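CRISPR system Cmr subunit Cmr1-1 (Pyrococcus furiosus, PDB 4W8Z) binds RNA as a capping subunit of the type III-B Cmr complex, an elongated ribonucleoprotein of the CRISPR immune system built along a mature crRNA. Local coordinates at residues D277-V289 with D318-S330. Residues are numbered along the deposited sequence; the frame is centred on the assembly and turned at random.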
ATOM      1  N   ASP A 277       6.120  -0.113  24.863  1.00129.28           N
ATOM      2  CA  ASP A 277       5.756  -0.627  23.541  1.00141.67           C
ATOM      3  C   ASP A 277       6.993  -1.029  22.737  1.00138.91           C
ATOM      4  O   ASP A 277       7.161  -0.619  21.586  1.00137.41           O
ATOM      5  CB  ASP A 277       4.930   0.405  22.767  1.00150.27           C
ATOM      6  N   LEU A 278       7.848  -1.841  23.352  1.00134.20           N
ATOM      7  CA  LEU A 278       9.113  -2.251  22.748  1.00126.29           C
ATOM      8  C   LEU A 278       8.941  -3.406  21.763  1.00128.15           C
ATOM      9  O   LEU A 278       9.605  -3.453  20.725  1.00119.46           O
ATOM     10  CB  LEU A 278      10.112  -2.645  23.841  1.00117.65           C
ATOM     11  CG  LEU A 278      11.531  -3.023  23.405  1.00112.42           C
ATOM     12  CD1 LEU A 278      12.282  -1.803  22.888  1.00116.10           C
ATOM     13  CD2 LEU A 278      12.286  -3.682  24.548  1.00103.95           C
ATOM     14  N   ARG A 279       8.055  -4.339  22.096  1.00133.01           N
ATOM     15  CA  ARG A 279       7.794  -5.495  21.241  1.00132.58           C
ATOM     16  C   ARG A 279       6.556  -5.293  20.373  1.00132.64           C
ATOM     17  O   ARG A 279       6.086  -6.227  19.722  1.00127.36           O
ATOM     18  CB  ARG A 279       7.638  -6.762  22.085  1.00125.06           C
ATOM     19  CG  ARG A 279       8.955  -7.357  22.550  1.00114.34           C
ATOM     20  CD  ARG A 279       8.739  -8.570  23.428  1.00108.36           C
ATOM     21  NE  ARG A 279       9.104  -8.296  24.814  1.00109.42           N
ATOM     22  CZ  ARG A 279       9.394  -9.234  25.707  1.00106.96           C
ATOM     23  NH1 ARG A 279       9.366 -10.513  25.361  1.00106.35           N
ATOM     24  NH2 ARG A 279       9.720  -8.893  26.944  1.00105.76           N
ATOM     25  N   ARG A 280       6.031  -4.073  20.374  1.00139.81           N
ATOM     26  CA  ARG A 280       4.876  -3.735  19.554  1.00142.12           C
ATOM     27  C   ARG A 280       5.323  -3.249  18.178  1.00139.29           C
ATOM     28  O   ARG A 280       5.352  -2.044  17.916  1.00139.08           O
ATOM     29  CB  ARG A 280       4.018  -2.672  20.243  1.00147.81           C
ATOM     30  N   ALA A 281       5.678  -4.192  17.308  1.00127.32           N
ATOM     31  CA  ALA A 281       6.118  -3.867  15.955  1.00111.13           C
ATOM     32  C   ALA A 281       4.927  -3.509  15.067  1.00105.15           C
ATOM     33  O   ALA A 281       3.783  -3.872  15.354  1.00 97.64           O
ATOM     34  CB  ALA A 281       6.910  -5.018  15.356  1.00102.68           C
ATOM     35  N   SER A 282       5.209  -2.801  13.982  1.00 87.29           N
ATOM     36  CA  SER A 282       4.174  -2.135  13.207  1.00 78.08           C
ATOM     37  C   SER A 282       4.012  -2.748  11.821  1.00 72.14           C
ATOM     38  O   SER A 282       4.929  -3.407  11.327  1.00 71.27           O
ATOM     39  CB  SER A 282       4.515  -0.651  13.099  1.00 90.94           C
ATOM     40  OG  SER A 282       4.896  -0.142  14.367  1.00 99.68           O
ATOM     41  N   PRO A 283       2.840  -2.546  11.193  1.00 67.95           N
ATOM     42  CA  PRO A 283       2.623  -3.047   9.830  1.00 69.80           C
ATOM     43  C   PRO A 283       3.680  -2.561   8.838  1.00 70.65           C
ATOM     44  O   PRO A 283       4.117  -1.409   8.901  1.00 69.41           O
ATOM     45  CB  PRO A 283       1.250  -2.481   9.461  1.00 59.69           C
ATOM     46  CG  PRO A 283       0.568  -2.281  10.764  1.00 66.66           C
ATOM     47  CD  PRO A 283       1.639  -1.885  11.732  1.00 62.08           C
ATOM     48  N   LEU A 284       4.087  -3.442   7.931  1.00 71.48           N
ATOM     49  CA  LEU A 284       5.000  -3.074   6.857  1.00 73.37           C
ATOM     50  C   LEU A 284       4.426  -3.514   5.512  1.00 71.49           C
ATOM     51  O   LEU A 284       4.049  -4.670   5.336  1.00 72.39           O
ATOM     52  CB  LEU A 284       6.382  -3.694   7.092  1.00 67.22           C
ATOM     53  CG  LEU A 284       7.535  -3.296   6.166  1.00 66.18           C
ATOM     54  CD1 LEU A 284       8.860  -3.458   6.892  1.00 61.12           C
ATOM     55  CD2 LEU A 284       7.537  -4.127   4.894  1.00 60.68           C
ATOM     56  N   TRP A 285       4.350  -2.582   4.569  1.00 76.25           N
ATOM     57  CA  TRP A 285       3.915  -2.906   3.215  1.00 71.73           C
ATOM     58  C   TRP A 285       5.098  -2.759   2.288  1.00 68.76           C
ATOM     59  O   TRP A 285       5.986  -1.953   2.546  1.00 78.97           O
ATOM     60  CB  TRP A 285       2.785  -1.991   2.743  1.00 64.51           C
ATOM     61  CG  TRP A 285       1.568  -1.960   3.608  1.00 66.45           C
ATOM     62  CD1 TRP A 285       1.342  -2.678   4.747  1.00 66.90           C
ATOM     63  CD2 TRP A 285       0.402  -1.158   3.401  1.00 62.08           C
ATOM     64  NE1 TRP A 285       0.104  -2.368   5.260  1.00 64.57           N
ATOM     65  CE2 TRP A 285      -0.490  -1.436   4.450  1.00 65.90           C
ATOM     66  CE3 TRP A 285       0.032  -0.223   2.432  1.00 71.04           C
ATOM     67  CZ2 TRP A 285      -1.731  -0.817   4.557  1.00 70.23           C
ATOM     68  CZ3 TRP A 285      -1.203   0.388   2.536  1.00 70.41           C
ATOM     69  CH2 TRP A 285      -2.071   0.087   3.590  1.00 68.19           C
ATOM     70  N   PHE A 286       5.124  -3.527   1.207  1.00 70.33           N
ATOM     71  CA  PHE A 286       6.120  -3.262   0.183  1.00 75.64           C
ATOM     72  C   PHE A 286       5.556  -3.425  -1.219  1.00 74.65           C
ATOM     73  O   PHE A 286       4.509  -4.048  -1.422  1.00 80.95           O
ATOM     74  CB  PHE A 286       7.365  -4.142   0.372  1.00 72.20           C
ATOM     75  CG  PHE A 286       7.098  -5.622   0.340  1.00 70.14           C
ATOM     76  CD1 PHE A 286       7.116  -6.324  -0.858  1.00 66.86           C
ATOM     77  CD2 PHE A 286       6.879  -6.321   1.514  1.00 69.65           C
ATOM     78  CE1 PHE A 286       6.892  -7.689  -0.881  1.00 67.04           C
ATOM     79  CE2 PHE A 286       6.656  -7.687   1.496  1.00 72.40           C
ATOM     80  CZ  PHE A 286       6.660  -8.372   0.297  1.00 66.70           C
ATOM     81  N   GLY A 287       6.258  -2.833  -2.178  1.00 69.30           N
ATOM     82  CA  GLY A 287       5.846  -2.831  -3.565  1.00 71.20           C
ATOM     83  C   GLY A 287       6.948  -2.210  -4.398  1.00 69.94           C
ATOM     84  O   GLY A 287       8.092  -2.133  -3.954  1.00 65.89           O
ATOM     85  N   VAL A 288       6.606  -1.763  -5.603  1.00 67.35           N
ATOM     86  CA  VAL A 288       7.603  -1.210  -6.509  1.00 63.45           C
ATOM     87  C   VAL A 288       7.239   0.205  -6.949  1.00 70.21           C
ATOM     88  O   VAL A 288       6.132   0.453  -7.424  1.00 69.81           O
ATOM     89  CB  VAL A 288       7.776  -2.105  -7.752  1.00 64.67           C
ATOM     90  CG1 VAL A 288       8.893  -1.582  -8.653  1.00 60.45           C
ATOM     91  CG2 VAL A 288       8.056  -3.538  -7.325  1.00 59.33           C
ATOM     92  N   VAL A 289       8.180   1.131  -6.784  1.00 55.65           N
ATOM     93  CA  VAL A 289       7.996   2.497  -7.245  1.00 57.43           C
ATOM     94  C   VAL A 289       8.962   2.779  -8.395  1.00 61.28           C
ATOM     95  O   VAL A 289      10.097   2.296  -8.402  1.00 65.64           O
ATOM     96  CB  VAL A 289       8.202   3.520  -6.092  1.00 57.63           C
ATOM     97  CG1 VAL A 289       9.627   3.447  -5.536  1.00 60.79           C
ATOM     98  CG2 VAL A 289       7.854   4.944  -6.543  1.00 55.26           C
ATOM     99  N   ASP A 318       0.540 -16.642   6.187  1.00 70.01           N
ATOM    100  CA  ASP A 318      -0.436 -15.586   5.935  1.00 70.62           C
ATOM    101  C   ASP A 318      -0.323 -14.453   6.951  1.00 68.79           C
ATOM    102  O   ASP A 318      -1.004 -13.432   6.829  1.00 71.21           O
ATOM    103  CB  ASP A 318      -1.858 -16.150   5.948  1.00 73.28           C
ATOM    104  CG  ASP A 318      -2.161 -17.013   4.731  1.00 81.36           C
ATOM    105  OD1 ASP A 318      -1.616 -16.732   3.638  1.00 84.66           O
ATOM    106  OD2 ASP A 318      -2.956 -17.972   4.868  1.00 83.61           O
ATOM    107  N   TRP A 319       0.528 -14.635   7.957  1.00 68.16           N
ATOM    108  CA  TRP A 319       0.728 -13.608   8.973  1.00 61.31           C
ATOM    109  C   TRP A 319       1.280 -12.333   8.342  1.00 62.07           C
ATOM    110  O   TRP A 319       2.124 -12.393   7.449  1.00 74.02           O
ATOM    111  CB  TRP A 319       1.668 -14.115  10.072  1.00 61.82           C
ATOM    112  CG  TRP A 319       1.039 -15.134  10.985  1.00 69.24           C
ATOM    113  CD1 TRP A 319      -0.133 -15.815  10.778  1.00 72.08           C
ATOM    114  CD2 TRP A 319       1.539 -15.581  12.252  1.00 68.71           C
ATOM    115  NE1 TRP A 319      -0.382 -16.661  11.831  1.00 64.26           N
ATOM    116  CE2 TRP A 319       0.626 -16.534  12.752  1.00 67.99           C
ATOM    117  CE3 TRP A 319       2.675 -15.275  13.012  1.00 74.51           C
ATOM    118  CZ2 TRP A 319       0.809 -17.172  13.979  1.00 63.30           C
ATOM    119  CZ3 TRP A 319       2.850 -15.904  14.231  1.00 59.95           C
ATOM    120  CH2 TRP A 319       1.926 -16.844  14.699  1.00 62.11           C
ATOM    121  N   ASN A 320       0.789 -11.182   8.792  1.00 67.32           N
ATOM    122  CA  ASN A 320       1.288  -9.893   8.320  1.00 57.79           C
ATOM    123  C   ASN A 320       2.799  -9.754   8.448  1.00 64.86           C
ATOM    124  O   ASN A 320       3.404 -10.262   9.395  1.00 64.30           O
ATOM    125  CB  ASN A 320       0.627  -8.747   9.086  1.00 56.93           C
ATOM    126  CG  ASN A 320      -0.827  -8.571   8.733  1.00 61.75           C
ATOM    127  OD1 ASN A 320      -1.286  -9.040   7.693  1.00 71.61           O
ATOM    128  ND2 ASN A 320      -1.563  -7.873   9.590  1.00 66.03           N
ATOM    129  N   VAL A 321       3.405  -9.052   7.494  1.00 64.48           N
ATOM    130  CA  VAL A 321       4.820  -8.714   7.578  1.00 62.72           C
ATOM    131  C   VAL A 321       4.990  -7.446   8.415  1.00 66.53           C
ATOM    132  O   VAL A 321       4.363  -6.425   8.136  1.00 70.81           O
ATOM    133  CB  VAL A 321       5.435  -8.515   6.182  1.00 62.52           C
ATOM    134  CG1 VAL A 321       6.877  -8.060   6.295  1.00 60.71           C
ATOM    135  CG2 VAL A 321       5.340  -9.805   5.379  1.00 64.48           C
ATOM    136  N   LEU A 322       5.825  -7.515   9.448  1.00 63.40           N
ATOM    137  CA  LEU A 322       5.974  -6.398  10.376  1.00 63.63           C
ATOM    138  C   LEU A 322       7.287  -5.663  10.175  1.00 68.11           C
ATOM    139  O   LEU A 322       8.112  -6.055   9.351  1.00 73.49           O
ATOM    140  CB  LEU A 322       5.876  -6.883  11.820  1.00 73.57           C
ATOM    141  CG  LEU A 322       4.598  -7.630  12.204  1.00 71.93           C
ATOM    142  CD1 LEU A 322       4.614  -7.916  13.694  1.00 65.91           C
ATOM    143  CD2 LEU A 322       3.353  -6.835  11.803  1.00 63.36           C
ATOM    144  N   SER A 323       7.483  -4.600  10.944  1.00 68.27           N
ATOM    145  CA  SER A 323       8.592  -3.686  10.712  1.00 67.27           C
ATOM    146  C   SER A 323       9.960  -4.294  11.002  1.00 69.65           C
ATOM    147  O   SER A 323      10.975  -3.765  10.564  1.00 75.08           O
ATOM    148  CB  SER A 323       8.410  -2.431  11.551  1.00 66.85           C
ATOM    149  OG  SER A 323       8.453  -2.762  12.925  1.00 89.01           O
ATOM    150  N   ASN A 324      10.002  -5.404  11.731  1.00 67.84           N
ATOM    151  CA  ASN A 324      11.283  -6.053  11.996  1.00 67.60           C
ATOM    152  C   ASN A 324      11.812  -6.797  10.767  1.00 81.92           C
ATOM    153  O   ASN A 324      12.866  -7.434  10.818  1.00 93.16           O
ATOM    154  CB  ASN A 324      11.169  -7.007  13.185  1.00 68.18           C
ATOM    155  CG  ASN A 324      10.119  -8.076  12.983  1.00 67.85           C
ATOM    156  OD1 ASN A 324       9.210  -7.933  12.173  1.00 77.73           O
ATOM    157  ND2 ASN A 324      10.235  -9.155  13.735  1.00 71.30           N
ATOM    158  N   PHE A 325      11.070  -6.707   9.666  1.00 75.77           N
ATOM    159  CA  PHE A 325      11.454  -7.313   8.399  1.00 67.84           C
ATOM    160  C   PHE A 325      12.494  -6.463   7.666  1.00 80.46           C
ATOM    161  O   PHE A 325      13.164  -6.942   6.750  1.00 84.55           O
ATOM    162  CB  PHE A 325      10.208  -7.521   7.531  1.00 63.76           C
ATOM    163  CG  PHE A 325      10.498  -7.805   6.081  1.00 68.10           C
ATOM    164  CD1 PHE A 325      11.064  -9.005   5.688  1.00 66.15           C
ATOM    165  CD2 PHE A 325      10.177  -6.872   5.105  1.00 70.52           C
ATOM    166  CE1 PHE A 325      11.317  -9.268   4.351  1.00 64.33           C
ATOM    167  CE2 PHE A 325      10.430  -7.127   3.767  1.00 63.11           C
ATOM    168  CZ  PHE A 325      10.997  -8.329   3.391  1.00 60.27           C
ATOM    169  N   ASP A 326      12.653  -5.210   8.085  1.00 78.92           N
ATOM    170  CA  ASP A 326      13.533  -4.290   7.369  1.00 83.29           C
ATOM    171  C   ASP A 326      15.004  -4.694   7.436  1.00 82.27           C
ATOM    172  O   ASP A 326      15.768  -4.387   6.524  1.00 80.01           O
ATOM    173  CB  ASP A 326      13.365  -2.858   7.891  1.00 85.74           C
ATOM    174  CG  ASP A 326      13.464  -2.764   9.401  1.00 95.40           C
ATOM    175  OD1 ASP A 326      14.019  -3.690  10.036  1.00102.02           O
ATOM    176  OD2 ASP A 326      12.971  -1.759   9.955  1.00 98.57           O
ATOM    177  N   TRP A 327      15.405  -5.375   8.508  1.00 79.60           N
ATOM    178  CA  TRP A 327      16.777  -5.870   8.614  1.00 69.02           C
ATOM    179  C   TRP A 327      17.118  -6.773   7.434  1.00 75.43           C
ATOM    180  O   TRP A 327      18.229  -6.736   6.913  1.00 74.76           O
ATOM    181  CB  TRP A 327      16.998  -6.636   9.922  1.00 69.85           C
ATOM    182  CG  TRP A 327      18.211  -7.526   9.860  1.00 72.71           C
ATOM    183  CD1 TRP A 327      18.241  -8.859   9.555  1.00 80.91           C
ATOM    184  CD2 TRP A 327      19.574  -7.137  10.077  1.00 74.39           C
ATOM    185  NE1 TRP A 327      19.538  -9.323   9.577  1.00 73.08           N
ATOM    186  CE2 TRP A 327      20.373  -8.287   9.893  1.00 72.26           C
ATOM    187  CE3 TRP A 327      20.194  -5.930  10.412  1.00 71.71           C
ATOM    188  CZ2 TRP A 327      21.757  -8.263  10.036  1.00 78.76           C
ATOM    189  CZ3 TRP A 327      21.571  -5.909  10.552  1.00 80.97           C
ATOM    190  CH2 TRP A 327      22.337  -7.070  10.366  1.00 84.70           C
ATOM    191  N   PHE A 328      16.151  -7.579   7.009  1.00 69.15           N
ATOM    192  CA  PHE A 328      16.399  -8.585   5.989  1.00 65.83           C
ATOM    193  C   PHE A 328      16.470  -7.971   4.593  1.00 72.58           C
ATOM    194  O   PHE A 328      16.755  -8.660   3.613  1.00 69.69           O
ATOM    195  CB  PHE A 328      15.326  -9.671   6.063  1.00 70.93           C
ATOM    196  CG  PHE A 328      15.309 -10.399   7.378  1.00 69.62           C
ATOM    197  CD1 PHE A 328      14.510  -9.953   8.421  1.00 65.42           C
ATOM    198  CD2 PHE A 328      16.115 -11.509   7.582  1.00 64.13           C
ATOM    199  CE1 PHE A 328      14.504 -10.608   9.638  1.00 59.46           C
ATOM    200  CE2 PHE A 328      16.112 -12.169   8.796  1.00 65.43           C
ATOM    201  CZ  PHE A 328      15.303 -11.717   9.827  1.00 62.18           C
ATOM    202  N   ILE A 329      16.218  -6.670   4.516  1.00 75.79           N
ATOM    203  CA  ILE A 329      16.483  -5.899   3.307  1.00 74.91           C
ATOM    204  C   ILE A 329      17.746  -5.064   3.485  1.00 78.05           C
ATOM    205  O   ILE A 329      18.670  -5.135   2.680  1.00 83.21           O
ATOM    206  CB  ILE A 329      15.319  -4.947   2.953  1.00 77.58           C
ATOM    207  CG1 ILE A 329      14.047  -5.727   2.615  1.00 81.13           C
ATOM    208  CG2 ILE A 329      15.708  -4.044   1.787  1.00 74.97           C
ATOM    209  CD1 ILE A 329      14.058  -6.344   1.232  1.00 81.05           C
ATOM    210  N   SER A 330      17.772  -4.281   4.562  1.00 81.38           N
ATOM    211  CA  SER A 330      18.790  -3.255   4.769  1.00 77.51           C
ATOM    212  C   SER A 330      20.162  -3.812   5.128  1.00 82.52           C
ATOM    213  O   SER A 330      21.162  -3.103   5.033  1.00 95.02           O
ATOM    214  CB  SER A 330      18.338  -2.286   5.864  1.00 76.64           C
ATOM    215  OG  SER A 330      18.355  -2.914   7.133  1.00 76.43           O
TER
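L284 and F325 meet at the apolar centre, where a strand joins an irregular segment by one residue pair of beta pairing and a wedge of side chains. CB of L284 points toward 318-330, and chi1 of -173° sets CG opposite the backbone N, bringing both methyls to the other segment: CD2 meets the edge of the F325 ring, 3.8 Å from CD2 of that ring, and CD1 lies against CA of S323. The two side chains cross at about a right angle. V321 CG1 comes near the same leucine CD2, and the ring of F286 meets that of F325 obliquely, planes at 33°. Further out, A281 CB approaches L322 CD1 at 4.1 Å.

Backbone pairing borders this centre on one side. P283 and L322 form a single bridge, held by L284 N to V321 O at 3.0 Å and, weakly, by S323 N to S282 O at 2.8 Å. At the polar edge, S323 OG accepts a long, weak but nearly straight bond from S282 N.

Within the Cmr1-like C-terminal region, of the RAMP clan, V321 to F325 thus lie against the N-terminal part of strand 284-291, which pairs antiparallel with strand 294-302. Helix 237-264 adds Y248 against V321, F244 stacked on F286, and Y251, hydrogen-bonded to L322 N; K301 of strand 294-302 salt-bridges D326.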